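Local coordinates for protein FACT complex subunit SPT16 (Ashbya gossypii, PDB 6A8M) that probably acts within the FACT histone chaperone complex, reorganizing nucleosomes during transcription, replication and DNA repair, and is represented by its N-terminal peptidase-like part, at residues 63-68 with 74-79; 103-108 with 122-127; 116-121 with 142-147; 14-19 with 54-59. All blocks are in the same frame, centred on the assembly; numbering follows the deposited sequence.

Contact 1. Residues 63-68 with 74-79; sequences TTLIAV and VVITSA
Strands 64-68 and 74-77 run antiparallel at 175° as the two arms of a hairpin, their axes 4.6 Å apart at the closest. L65 with I76 and A67 with V74 are hydrogen-bonded pairs, and I66 with V75 between them is non-hydrogen-bonded. L65 and I76 exchange two bonds, L65 N to I76 O spanning 2.9 Å, and V75 CA adds a C-H contact to L65 O at 3.2 Å. L65 and I76 touch at their CB atoms. Toward the open end T64 and T77 lie side by side, and T77 OG1 donates to T64 OG1 over 2.8 Å. The T77 hydroxyl gets there by standing anti to its own backbone N (chi1 -162°). T64 OG1 is also hydrogen-bonded to P62 O, while its CG2 rests on V75 CG1 at 4.0 Å. A valine at T64 would keep the bulk but would probably leave the T77 hydroxyl without its acceptor and P62 O without its hydroxyl partner. Beyond this pair, water 1 donates to T63 O and is weakly bound by S78 N. T63 and T64 together face L37 in a G1 beta bulge. Strands 32-37 and 101-106 flank the hairpin in the six-stranded mixed sheet of the N-terminal lobe, and L65, A67, V74 and I76 all pack against helix 113-128.

Contact 2. Residues 103-108 with 122-127; sequences ELWQSS and VERVRE
E103, on the outermost strand 101-106, reaches across to R124 of helix 113-128 in a surface salt bridge, with W105 beside both. E103 CB starts next to the indole, 3.9 Å from W105 CD1. E103 CG stands anti to the carbonyl carbon (chi1 -53°), and the extended chain beyond it carries E103 CD past the pyrrole edge to a point 3.5 Å from R124 NH1. The two oxygens of E103 then divide the work. OE1 takes the bond from R124 NH1 at 3.1 Å; the donor comes from above the carboxylate plane, although OE1 itself lies in the plane of the guanidinium. OE2 accepts W105 NE1 at 2.9 Å on its anti lone pair, almost in the plane of the indole, and it also receives a weak bond from R124 NH2. The carboxylate is thus gripped from two directions, which should fix its rotation. Strand 101-106 and helix 113-128 form the first half of a beta-alpha-beta crossover that returns to the same sheet at strand 131-134, so the ion pair ties the helix to the strand that leads into it. W105 touches the arginine too: its CZ2 edge meets one face of the guanidinium, 3.4 Å from R124 NH2, with the planes 74° apart, so the charge sits at the rim of the indole. With an alanine in place of E103, R124 would probably lose its carboxylate mate in this contact and W105 NE1 its acceptor. Further back, the R124 side chain packs on V74 and F69.

Contact 3. Residues 116-121 with 142-147; sequences KLFEDL and GKFITE
F118 of helix 113-128 and F144 of helix 143-158 meet as a T-shaped aromatic pair, the edge of F118 directed at one face of F144. The ring centroids are 5.1 Å apart and the planes stand at 75°. F118 CZ makes the closest approach, 3.6 Å from F144 CE1, and stands over the face of F144, displaced from the centre toward the rim. The neighbouring F118 CE1 meets the same face, 3.9 Å from F144 CZ. F144 holds its ring there with CG anti to the backbone N (chi1 -180°), so that the ring comes nearer F118 than the direction of its CB alone would bring it. Apolar packing continues along that edge of F118, F118 CE2 lying 4.1 Å from E147 CB. The two side chains cross at about a right angle, and it is the CB of E147, not its carboxylate, that meets the ring. F118 CE2 also lies 3.6 Å from the backbone oxygen F144 O. Both phenylalanines rest on I76 of the sheet, F118 reaches L65 as well, and W148 makes a second edge-to-face pair with F118. Two helices of the N-terminal lobe are thereby joined over one side of the sheet mainly by apolar contact between two buried rings, with E147 CB and the F144 carbonyl at the edge of F118, so the fit of the helices probably rests on ring shape and tilt and not on charge.

Contact 4. Residues 14-19 with 54-59; sequences NRLLAL and NWLLGY
R15 of helix 9-22 lies along one face of W55 near the end of helix 48-57. The guanidinium is stacked flat on the indole, the planes 8° apart and the centres 4.5 Å from each other. The aliphatic stem of R15 shares that face: R15 CD is 3.5 Å from the centroid of the five-membered ring of W55 in a CH-pi contact, and R15 CB is 3.5 Å from W55 CH2. The stem is extended from CG to NE, which lets it span the whole indole. At its end, R15 NH1 donates to W55 O at 2.9 Å in a nearly straight bond (163°), on a lone pair in the carbonyl plane, so one tryptophan holds the arginine by both ring and backbone. Beside this pair, L56 CD2 packs on the other helix, 3.6 Å from L16 N and 4.0 Å from L16 CB. In the next shell, water 2 donates to N54 O at 2.6 Å and weakly accepts from R15 NH1. R15 NH2 forms a salt bridge with D178, just before helix 179-208, and W174 of helix 167-174 meets W55 edge-to-face. A buried cation is thus met by an aromatic face, a carbonyl near a helix C-terminus and an aspartate, which would probably stabilise its charge; the same groups link helices 9-22 and 48-57 to each other and to D178.

Overall arrangement
All four contacts belong to the N-terminal lobe. Contacts 1, 2 and 3 cluster: the centre of contact 1 lies about 8 Å from that of contact 2 and about 10 Å from that of contact 3. Backbone bonding joins the first two, V75 O probably accepting W105 N at 2.8 Å. Helix 113-128 serves both contacts 2 and 3, and W105 CZ3 packs on L117 O. L121 meets L65 and A67, and F144 meets T63, bringing contact 3 onto contact 1. Contact 4, on helices 9-22 and 48-57, meets the others only at contact 1, through L19 CD2 and V68 CG2 at 3.9 Å; its nearest atoms are about 8 Å from contact 2 and about 12 Å from contact 3.

Contact 1. Residues 63-68 with 74-79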
loop_
_atom_site.group_PDB
_atom_site.type_symbol
_atom_site.label_atom_id
_atom_site.label_comp_id
_atom_site.label_asym_id
_atom_site.label_seq_id
_atom_site.Cartn_x
_atom_site.Cartn_y
_atom_site.Cartn_z
ATOM N N THR A 63 18.640 11.125 0.740
ATOM C CA THR A 63 19.744 11.843 0.104
ATOM C C THR A 63 20.566 10.916 -0.793
ATOM O O THR A 63 21.782 10.787 -0.652
ATOM C CB THR A 63 20.617 12.494 1.180
ATOM O OG1 THR A 63 19.767 13.156 2.125
ATOM C CG2 THR A 63 21.528 13.514 0.581
ATOM N N THR A 64 19.871 10.217 -1.687
ATOM C CA THR A 64 20.446 9.137 -2.473
ATOM C C THR A 64 19.854 9.169 -3.868
ATOM O O THR A 64 18.649 9.374 -4.022
ATOM C CB THR A 64 20.155 7.769 -1.830
ATOM O OG1 THR A 64 20.849 7.690 -0.587
ATOM C CG2 THR A 64 20.584 6.616 -2.732
ATOM N N LEU A 65 20.703 8.975 -4.871
ATOM C CA LEU A 65 20.264 8.849 -6.249
ATOM C C LEU A 65 20.558 7.436 -6.739
ATOM O O LEU A 65 21.641 6.895 -6.506
ATOM C CB LEU A 65 20.967 9.883 -7.129
ATOM C CG LEU A 65 20.548 9.928 -8.599
ATOM C CD1 LEU A 65 20.803 11.333 -9.156
ATOM C CD2 LEU A 65 21.296 8.901 -9.417
ATOM N N ILE A 66 19.604 6.852 -7.455
ATOM C CA ILE A 66 19.775 5.564 -8.097
ATOM C C ILE A 66 19.401 5.732 -9.563
ATOM O O ILE A 66 18.286 6.163 -9.870
ATOM C CB ILE A 66 18.899 4.475 -7.451
ATOM C CG1 ILE A 66 19.174 4.378 -5.947
ATOM C CG2 ILE A 66 19.061 3.133 -8.198
ATOM C CD1 ILE A 66 18.194 3.439 -5.185
ATOM N N ALA A 67 20.313 5.387 -10.458
ATOM C CA ALA A 67 20.034 5.404 -11.884
ATOM C C ALA A 67 20.287 4.021 -12.454
ATOM O O ALA A 67 21.241 3.349 -12.055
ATOM C CB ALA A 67 20.888 6.436 -12.615
ATOM N N VAL A 68 19.425 3.596 -13.379
ATOM C CA VAL A 68 19.455 2.231 -13.902
ATOM C C VAL A 68 19.627 2.277 -15.413
ATOM O O VAL A 68 19.000 3.096 -16.091
ATOM C CB VAL A 68 18.176 1.440 -13.545
ATOM C CG1 VAL A 68 18.374 -0.008 -13.915
ATOM C CG2 VAL A 68 17.834 1.571 -12.026
ATOM N N VAL A 74 23.984 3.150 -11.163
ATOM C CA VAL A 74 24.774 4.104 -10.394
ATOM C C VAL A 74 23.971 4.458 -9.157
ATOM O O VAL A 74 22.789 4.806 -9.260
ATOM C CB VAL A 74 25.102 5.368 -11.213
ATOM C CG1 VAL A 74 25.847 6.379 -10.334
ATOM C CG2 VAL A 74 25.930 5.012 -12.432
ATOM N N VAL A 75 24.602 4.347 -7.991
ATOM C CA VAL A 75 24.038 4.808 -6.727
ATOM C C VAL A 75 24.942 5.917 -6.211
ATOM O O VAL A 75 26.143 5.698 -6.028
ATOM C CB VAL A 75 23.943 3.666 -5.702
ATOM C CG1 VAL A 75 23.320 4.152 -4.417
ATOM C CG2 VAL A 75 23.166 2.498 -6.290
ATOM N N ILE A 76 24.372 7.100 -5.982
ATOM C CA ILE A 76 25.083 8.211 -5.354
ATOM C C ILE A 76 24.551 8.308 -3.938
ATOM O O ILE A 76 23.355 8.548 -3.736
ATOM C CB ILE A 76 24.872 9.537 -6.102
ATOM C CG1 ILE A 76 25.290 9.419 -7.568
ATOM C CG2 ILE A 76 25.604 10.703 -5.371
ATOM C CD1 ILE A 76 24.997 10.668 -8.391
ATOM N N THR A 77 25.416 8.090 -2.956
ATOM C CA THR A 77 24.960 8.075 -1.572
ATOM C C THR A 77 26.162 8.304 -0.661
ATOM O O THR A 77 27.313 8.287 -1.100
ATOM C CB THR A 77 24.233 6.766 -1.237
ATOM O OG1 THR A 77 23.458 6.943 -0.046
ATOM C CG2 THR A 77 25.228 5.606 -1.044
ATOM N N SER A 78 25.877 8.509 0.618
ATOM C CA SER A 78 26.915 8.923 1.551
ATOM C C SER A 78 27.857 7.767 1.876
ATOM O O SER A 78 27.559 6.596 1.641
ATOM C CB SER A 78 26.285 9.433 2.843
ATOM O OG SER A 78 25.637 8.359 3.503
ATOM N N ALA A 79 29.008 8.118 2.460
ATOM C CA ALA A 79 29.977 7.093 2.822
ATOM C C ALA A 79 29.391 6.112 3.832
ATOM O O ALA A 79 29.679 4.910 3.781
ATOM C CB ALA A 79 31.245 7.749 3.371
HETATM O O HOH W 1 23.178 9.829 1.611
#

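Contact 2. Residues 103-108 with 122-127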
loop_
_atom_site.group_PDB
_atom_site.type_symbol
_atom_site.label_atom_id
_atom_site.label_comp_id
_atom_site.label_asym_id
_atom_site.label_seq_id
_atom_site.Cartn_x
_atom_site.Cartn_y
_atom_site.Cartn_z
ATOM N N GLU A 103 27.887 0.752 -9.723
ATOM C CA GLU A 103 28.895 1.683 -9.235
ATOM C C GLU A 103 28.329 2.471 -8.064
ATOM O O GLU A 103 27.243 3.046 -8.168
ATOM C CB GLU A 103 29.341 2.646 -10.340
ATOM C CG GLU A 103 29.790 1.948 -11.593
ATOM C CD GLU A 103 30.294 2.899 -12.646
ATOM O OE1 GLU A 103 30.450 2.464 -13.807
ATOM O OE2 GLU A 103 30.539 4.077 -12.320
ATOM N N LEU A 104 29.060 2.485 -6.950
ATOM C CA LEU A 104 28.720 3.314 -5.800
ATOM C C LEU A 104 29.577 4.570 -5.881
ATOM O O LEU A 104 30.799 4.509 -5.698
ATOM C CB LEU A 104 28.967 2.559 -4.494
ATOM C CG LEU A 104 28.271 1.205 -4.448
ATOM C CD1 LEU A 104 28.637 0.421 -3.193
ATOM C CD2 LEU A 104 26.781 1.430 -4.512
ATOM N N TRP A 105 28.947 5.699 -6.172
ATOM C CA TRP A 105 29.614 6.996 -6.108
ATOM C C TRP A 105 29.340 7.616 -4.739
ATOM O O TRP A 105 28.182 7.838 -4.371
ATOM C CB TRP A 105 29.113 7.917 -7.220
ATOM C CG TRP A 105 29.304 7.407 -8.639
ATOM C CD1 TRP A 105 29.935 6.256 -9.040
ATOM C CD2 TRP A 105 28.829 8.036 -9.830
ATOM N NE1 TRP A 105 29.878 6.133 -10.419
ATOM C CE2 TRP A 105 29.204 7.214 -10.925
ATOM C CE3 TRP A 105 28.109 9.209 -10.081
ATOM C CZ2 TRP A 105 28.901 7.546 -12.244
ATOM C CZ3 TRP A 105 27.809 9.533 -11.391
ATOM C CH2 TRP A 105 28.194 8.705 -12.456
ATOM N N GLN A 106 30.396 7.909 -3.985
ATOM C CA GLN A 106 30.230 8.432 -2.637
ATOM C C GLN A 106 29.943 9.930 -2.711
ATOM O O GLN A 106 30.724 10.679 -3.293
ATOM C CB GLN A 106 31.496 8.144 -1.841
ATOM C CG GLN A 106 31.456 8.443 -0.372
ATOM C CD GLN A 106 32.754 8.018 0.303
ATOM O OE1 GLN A 106 33.613 8.850 0.616
ATOM N NE2 GLN A 106 32.909 6.715 0.507
ATOM N N SER A 107 28.812 10.359 -2.162
ATOM C CA SER A 107 28.480 11.774 -2.112
ATOM C C SER A 107 29.296 12.475 -1.024
ATOM O O SER A 107 29.984 11.850 -0.213
ATOM C CB SER A 107 26.989 11.964 -1.850
ATOM O OG SER A 107 26.646 11.576 -0.525
ATOM N N SER A 108 29.213 13.799 -1.003
ATOM C CA SER A 108 29.899 14.549 0.032
ATOM C C SER A 108 29.148 15.839 0.292
ATOM O O SER A 108 28.484 16.374 -0.598
ATOM C CB SER A 108 31.351 14.843 -0.361
ATOM O OG SER A 108 31.929 15.766 0.549
ATOM N N VAL A 122 24.414 12.785 -15.781
ATOM C CA VAL A 122 23.706 13.284 -16.962
ATOM C C VAL A 122 24.420 12.873 -18.253
ATOM O O VAL A 122 23.769 12.563 -19.258
ATOM C CB VAL A 122 23.517 14.812 -16.856
ATOM C CG1 VAL A 122 23.534 15.450 -18.221
ATOM C CG2 VAL A 122 22.204 15.105 -16.137
ATOM N N GLU A 123 25.759 12.840 -18.249
ATOM C CA GLU A 123 26.478 12.369 -19.433
ATOM C C GLU A 123 26.112 10.920 -19.755
ATOM O O GLU A 123 25.844 10.571 -20.915
ATOM C CB GLU A 123 27.991 12.509 -19.241
ATOM C CG GLU A 123 28.503 13.946 -19.108
ATOM C CD GLU A 123 28.157 14.821 -20.305
ATOM O OE1 GLU A 123 28.778 14.651 -21.379
ATOM O OE2 GLU A 123 27.271 15.690 -20.161
ATOM N N ARG A 124 26.083 10.061 -18.739
ATOM C CA ARG A 124 25.706 8.676 -18.990
ATOM C C ARG A 124 24.248 8.569 -19.439
ATOM O O ARG A 124 23.928 7.768 -20.325
ATOM C CB ARG A 124 25.976 7.830 -17.744
ATOM C CG ARG A 124 26.013 6.338 -18.021
ATOM C CD ARG A 124 26.473 5.536 -16.818
ATOM N NE ARG A 124 27.760 5.997 -16.295
ATOM C CZ ARG A 124 28.541 5.264 -15.504
ATOM N NH1 ARG A 124 28.160 4.035 -15.158
ATOM N NH2 ARG A 124 29.697 5.748 -15.068
ATOM N N VAL A 125 23.352 9.381 -18.861
ATOM C CA VAL A 125 21.933 9.307 -19.212
ATOM C C VAL A 125 21.711 9.694 -20.673
ATOM O O VAL A 125 20.977 9.020 -21.409
ATOM C CB VAL A 125 21.103 10.184 -18.256
ATOM C CG1 VAL A 125 19.747 10.462 -18.840
ATOM C CG2 VAL A 125 20.977 9.512 -16.877
ATOM N N ARG A 126 22.341 10.783 -21.121
ATOM C CA ARG A 126 22.115 11.229 -22.495
ATOM C C ARG A 126 22.749 10.276 -23.500
ATOM O O ARG A 126 22.243 10.125 -24.617
ATOM C CB ARG A 126 22.635 12.654 -22.679
ATOM C CG ARG A 126 24.152 12.820 -22.592
ATOM C CD ARG A 126 24.529 14.298 -22.569
ATOM N NE ARG A 126 25.970 14.528 -22.705
ATOM C CZ ARG A 126 26.563 14.910 -23.832
ATOM N NH1 ARG A 126 25.843 15.114 -24.929
ATOM N NH2 ARG A 126 27.879 15.096 -23.864
ATOM N N GLU A 127 23.842 9.616 -23.119
ATOM C CA GLU A 127 24.421 8.588 -23.977
ATOM C C GLU A 127 23.452 7.429 -24.161
ATOM O O GLU A 127 23.341 6.870 -25.258
ATOM C CB GLU A 127 25.744 8.098 -23.381
ATOM C CG GLU A 127 26.317 6.855 -24.052
ATOM C CD GLU A 127 26.541 7.053 -25.543
ATOM O OE1 GLU A 127 26.884 8.188 -25.960
ATOM O OE2 GLU A 127 26.367 6.073 -26.301
#

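Contact 3. Residues 116-121 with 142-147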
loop_
_atom_site.group_PDB
_atom_site.type_symbol
_atom_site.label_atom_id
_atom_site.label_comp_id
_atom_site.label_asym_id
_atom_site.label_seq_id
_atom_site.Cartn_x
_atom_site.Cartn_y
_atom_site.Cartn_z
ATOM N N LYS A 116 29.223 17.720 -9.523
ATOM C CA LYS A 116 29.997 17.092 -10.583
ATOM C C LYS A 116 29.512 15.673 -10.828
ATOM O O LYS A 116 29.428 15.237 -11.982
ATOM C CB LYS A 116 31.481 17.101 -10.229
ATOM C CG LYS A 116 32.411 16.563 -11.331
ATOM C CD LYS A 116 32.278 17.349 -12.625
ATOM C CE LYS A 116 33.349 16.962 -13.647
ATOM N NZ LYS A 116 33.481 15.494 -13.828
ATOM N N LEU A 117 29.186 14.945 -9.753
ATOM C CA LEU A 117 28.616 13.611 -9.913
ATOM C C LEU A 117 27.321 13.675 -10.716
ATOM O O LEU A 117 27.102 12.872 -11.631
ATOM C CB LEU A 117 28.373 12.957 -8.542
ATOM C CG LEU A 117 29.606 12.611 -7.695
ATOM C CD1 LEU A 117 29.216 11.892 -6.401
ATOM C CD2 LEU A 117 30.591 11.773 -8.494
ATOM N N PHE A 118 26.451 14.645 -10.400
ATOM C CA PHE A 118 25.207 14.791 -11.151
ATOM C C PHE A 118 25.487 15.091 -12.616
ATOM O O PHE A 118 24.807 14.570 -13.505
ATOM C CB PHE A 118 24.343 15.914 -10.559
ATOM C CG PHE A 118 23.877 15.663 -9.154
ATOM C CD1 PHE A 118 23.723 14.370 -8.669
ATOM C CD2 PHE A 118 23.578 16.732 -8.317
ATOM C CE1 PHE A 118 23.282 14.133 -7.389
ATOM C CE2 PHE A 118 23.126 16.504 -7.013
ATOM C CZ PHE A 118 22.978 15.205 -6.551
ATOM N N GLU A 119 26.484 15.942 -12.882
ATOM C CA GLU A 119 26.854 16.245 -14.261
ATOM C C GLU A 119 27.392 15.002 -14.962
ATOM O O GLU A 119 27.005 14.711 -16.102
ATOM C CB GLU A 119 27.874 17.391 -14.297
ATOM C CG GLU A 119 27.251 18.731 -13.923
ATOM C CD GLU A 119 28.267 19.800 -13.542
ATOM O OE1 GLU A 119 29.471 19.488 -13.417
ATOM O OE2 GLU A 119 27.848 20.966 -13.369
ATOM N N ASP A 120 28.290 14.264 -14.292
ATOM C CA ASP A 120 28.755 12.964 -14.792
ATOM C C ASP A 120 27.586 12.045 -15.120
ATOM O O ASP A 120 27.562 11.396 -16.173
ATOM C CB ASP A 120 29.635 12.267 -13.756
ATOM C CG ASP A 120 30.933 12.975 -13.500
ATOM O OD1 ASP A 120 31.254 13.936 -14.233
ATOM O OD2 ASP A 120 31.624 12.549 -12.541
ATOM N N LEU A 121 26.610 11.960 -14.211
ATOM C CA LEU A 121 25.492 11.049 -14.426
ATOM C C LEU A 121 24.653 11.478 -15.627
ATOM O O LEU A 121 24.242 10.636 -16.432
ATOM C CB LEU A 121 24.637 10.960 -13.167
ATOM C CG LEU A 121 23.414 10.067 -13.403
ATOM C CD1 LEU A 121 23.824 8.597 -13.481
ATOM C CD2 LEU A 121 22.380 10.308 -12.379
ATOM N N GLY A 142 15.431 19.366 0.410
ATOM C CA GLY A 142 16.812 19.230 0.811
ATOM C C GLY A 142 17.778 19.703 -0.264
ATOM O O GLY A 142 17.447 19.809 -1.450
ATOM N N LYS A 143 19.000 19.997 0.186
ATOM C CA LYS A 143 20.045 20.530 -0.682
ATOM C C LYS A 143 20.377 19.565 -1.819
ATOM O O LYS A 143 20.580 19.984 -2.967
ATOM C CB LYS A 143 21.281 20.826 0.182
ATOM C CG LYS A 143 22.311 21.730 -0.416
ATOM C CD LYS A 143 23.471 21.998 0.552
ATOM C CE LYS A 143 23.052 22.785 1.802
ATOM N NZ LYS A 143 22.772 24.228 1.589
ATOM N N PHE A 144 20.408 18.265 -1.522
ATOM C CA PHE A 144 20.842 17.261 -2.495
ATOM C C PHE A 144 19.910 17.222 -3.699
ATOM O O PHE A 144 20.339 17.405 -4.844
ATOM C CB PHE A 144 20.904 15.906 -1.788
ATOM C CG PHE A 144 21.342 14.735 -2.646
ATOM C CD1 PHE A 144 22.694 14.427 -2.797
ATOM C CD2 PHE A 144 20.404 13.865 -3.193
ATOM C CE1 PHE A 144 23.113 13.290 -3.526
ATOM C CE2 PHE A 144 20.805 12.749 -3.928
ATOM C CZ PHE A 144 22.174 12.462 -4.097
ATOM N N ILE A 145 18.615 17.004 -3.461
ATOM C CA ILE A 145 17.692 16.938 -4.589
ATOM C C ILE A 145 17.548 18.296 -5.266
ATOM O O ILE A 145 17.329 18.366 -6.483
ATOM C CB ILE A 145 16.327 16.367 -4.157
ATOM C CG1 ILE A 145 15.514 15.971 -5.391
ATOM C CG2 ILE A 145 15.560 17.362 -3.284
ATOM C CD1 ILE A 145 14.315 15.105 -5.095
ATOM N N THR A 146 17.675 19.395 -4.511
ATOM C CA THR A 146 17.530 20.709 -5.129
ATOM C C THR A 146 18.690 20.988 -6.077
ATOM O O THR A 146 18.485 21.527 -7.170
ATOM C CB THR A 146 17.420 21.789 -4.053
ATOM O OG1 THR A 146 16.240 21.554 -3.269
ATOM C CG2 THR A 146 17.340 23.191 -4.681
ATOM N N GLU A 147 19.907 20.594 -5.694
ATOM C CA GLU A 147 21.020 20.702 -6.629
ATOM C C GLU A 147 20.800 19.811 -7.850
ATOM O O GLU A 147 21.076 20.231 -8.983
ATOM C CB GLU A 147 22.347 20.370 -5.938
ATOM C CG GLU A 147 22.953 21.533 -5.150
ATOM C CD GLU A 147 24.467 21.430 -4.971
ATOM O OE1 GLU A 147 25.000 20.300 -5.029
ATOM O OE2 GLU A 147 25.122 22.482 -4.765
#

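Contact 4. Residues 14-19 with 54-59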
loop_
_atom_site.group_PDB
_atom_site.type_symbol
_atom_site.label_atom_id
_atom_site.label_comp_id
_atom_site.label_asym_id
_atom_site.label_seq_id
_atom_site.Cartn_x
_atom_site.Cartn_y
_atom_site.Cartn_z
ATOM N N ASN A 14 17.833 -9.833 -7.299
ATOM C CA ASN A 14 16.729 -10.299 -8.137
ATOM C C ASN A 14 15.812 -9.154 -8.544
ATOM O O ASN A 14 15.356 -9.091 -9.692
ATOM C CB ASN A 14 15.934 -11.377 -7.403
ATOM C CG ASN A 14 16.678 -12.683 -7.326
ATOM O OD1 ASN A 14 17.584 -12.943 -8.127
ATOM N ND2 ASN A 14 16.312 -13.517 -6.363
ATOM N N ARG A 15 15.558 -8.224 -7.628
ATOM C CA ARG A 15 14.611 -7.148 -7.912
ATOM C C ARG A 15 15.239 -6.074 -8.789
ATOM O O ARG A 15 14.587 -5.545 -9.697
ATOM C CB ARG A 15 14.082 -6.566 -6.594
ATOM C CG ARG A 15 13.272 -7.605 -5.803
ATOM C CD ARG A 15 12.689 -7.071 -4.512
ATOM N NE ARG A 15 11.986 -8.117 -3.751
ATOM C CZ ARG A 15 11.556 -7.978 -2.500
ATOM N NH1 ARG A 15 11.763 -6.845 -1.842
ATOM N NH2 ARG A 15 10.957 -9.001 -1.877
ATOM N N LEU A 16 16.503 -5.745 -8.528
ATOM C CA LEU A 16 17.213 -4.799 -9.388
ATOM C C LEU A 16 17.359 -5.340 -10.801
ATOM O O LEU A 16 17.154 -4.605 -11.772
ATOM C CB LEU A 16 18.585 -4.465 -8.808
ATOM C CG LEU A 16 19.356 -3.432 -9.643
ATOM C CD1 LEU A 16 18.538 -2.137 -9.739
ATOM C CD2 LEU A 16 20.728 -3.145 -9.047
ATOM N N LEU A 17 17.691 -6.631 -10.942
ATOM C CA LEU A 17 17.797 -7.210 -12.278
ATOM C C LEU A 17 16.433 -7.300 -12.956
ATOM O O LEU A 17 16.327 -7.071 -14.166
ATOM C CB LEU A 17 18.462 -8.582 -12.213
ATOM C CG LEU A 17 19.945 -8.544 -11.832
ATOM C CD1 LEU A 17 20.534 -9.931 -11.931
ATOM C CD2 LEU A 17 20.696 -7.577 -12.725
ATOM N N ALA A 18 15.371 -7.591 -12.195
ATOM C CA ALA A 18 14.026 -7.550 -12.780
ATOM C C ALA A 18 13.696 -6.166 -13.317
ATOM O O ALA A 18 13.124 -6.034 -14.405
ATOM C CB ALA A 18 12.977 -7.984 -11.759
ATOM N N LEU A 19 14.082 -5.118 -12.579
ATOM C CA LEU A 19 13.861 -3.745 -13.032
ATOM C C LEU A 19 14.657 -3.439 -14.292
ATOM O O LEU A 19 14.141 -2.825 -15.234
ATOM C CB LEU A 19 14.245 -2.777 -11.910
ATOM C CG LEU A 19 14.188 -1.281 -12.194
ATOM C CD1 LEU A 19 12.773 -0.815 -12.533
ATOM C CD2 LEU A 19 14.714 -0.539 -10.972
ATOM N N ASN A 54 12.230 0.779 -0.624
ATOM C CA ASN A 54 11.760 -0.278 0.255
ATOM C C ASN A 54 11.798 -1.611 -0.461
ATOM O O ASN A 54 12.150 -2.638 0.136
ATOM C CB ASN A 54 10.354 0.038 0.747
ATOM C CG ASN A 54 10.338 1.137 1.779
ATOM O OD1 ASN A 54 11.333 1.361 2.466
ATOM N ND2 ASN A 54 9.200 1.808 1.916
ATOM N N TRP A 55 11.473 -1.601 -1.758
ATOM C CA TRP A 55 11.482 -2.823 -2.563
ATOM C C TRP A 55 12.904 -3.316 -2.818
ATOM O O TRP A 55 13.212 -4.496 -2.608
ATOM C CB TRP A 55 10.757 -2.568 -3.893
ATOM C CG TRP A 55 10.474 -3.806 -4.718
ATOM C CD1 TRP A 55 9.703 -4.890 -4.351
ATOM C CD2 TRP A 55 10.936 -4.078 -6.047
ATOM N NE1 TRP A 55 9.670 -5.806 -5.373
ATOM C CE2 TRP A 55 10.400 -5.326 -6.429
ATOM C CE3 TRP A 55 11.722 -3.370 -6.963
ATOM C CZ2 TRP A 55 10.660 -5.904 -7.671
ATOM C CZ3 TRP A 55 11.973 -3.934 -8.200
ATOM C CH2 TRP A 55 11.451 -5.201 -8.544
ATOM N N LEU A 56 13.796 -2.429 -3.267
ATOM C CA LEU A 56 15.140 -2.890 -3.609
ATOM C C LEU A 56 15.962 -3.210 -2.371
ATOM O O LEU A 56 16.710 -4.201 -2.352
ATOM C CB LEU A 56 15.869 -1.826 -4.439
ATOM C CG LEU A 56 15.413 -1.545 -5.869
ATOM C CD1 LEU A 56 16.266 -0.401 -6.383
ATOM C CD2 LEU A 56 15.521 -2.769 -6.787
ATOM N N LEU A 57 15.857 -2.363 -1.342
ATOM C CA LEU A 57 16.787 -2.349 -0.224
ATOM C C LEU A 57 16.173 -2.793 1.088
ATOM O O LEU A 57 16.917 -3.217 1.980
ATOM C CB LEU A 57 17.354 -0.936 -0.028
ATOM C CG LEU A 57 18.034 -0.370 -1.269
ATOM C CD1 LEU A 57 18.242 1.132 -1.103
ATOM C CD2 LEU A 57 19.340 -1.090 -1.535
ATOM N N GLY A 58 14.848 -2.712 1.226
ATOM C CA GLY A 58 14.194 -2.944 2.499
ATOM C C GLY A 58 14.111 -1.728 3.384
ATOM O O GLY A 58 13.468 -1.796 4.440
ATOM N N TYR A 59 14.705 -0.608 2.970
ATOM C CA TYR A 59 14.809 0.603 3.775
ATOM C C TYR A 59 14.837 1.786 2.832
ATOM O O TYR A 59 15.297 1.668 1.696
ATOM C CB TYR A 59 16.089 0.654 4.611
ATOM C CG TYR A 59 16.220 -0.494 5.555
ATOM C CD1 TYR A 59 15.669 -0.418 6.823
ATOM C CD2 TYR A 59 16.859 -1.660 5.177
ATOM C CE1 TYR A 59 15.772 -1.462 7.706
ATOM C CE2 TYR A 59 16.959 -2.735 6.062
ATOM C CZ TYR A 59 16.409 -2.614 7.331
ATOM O OH TYR A 59 16.479 -3.648 8.247
HETATM O O HOH W 2 11.053 -4.871 0.787
#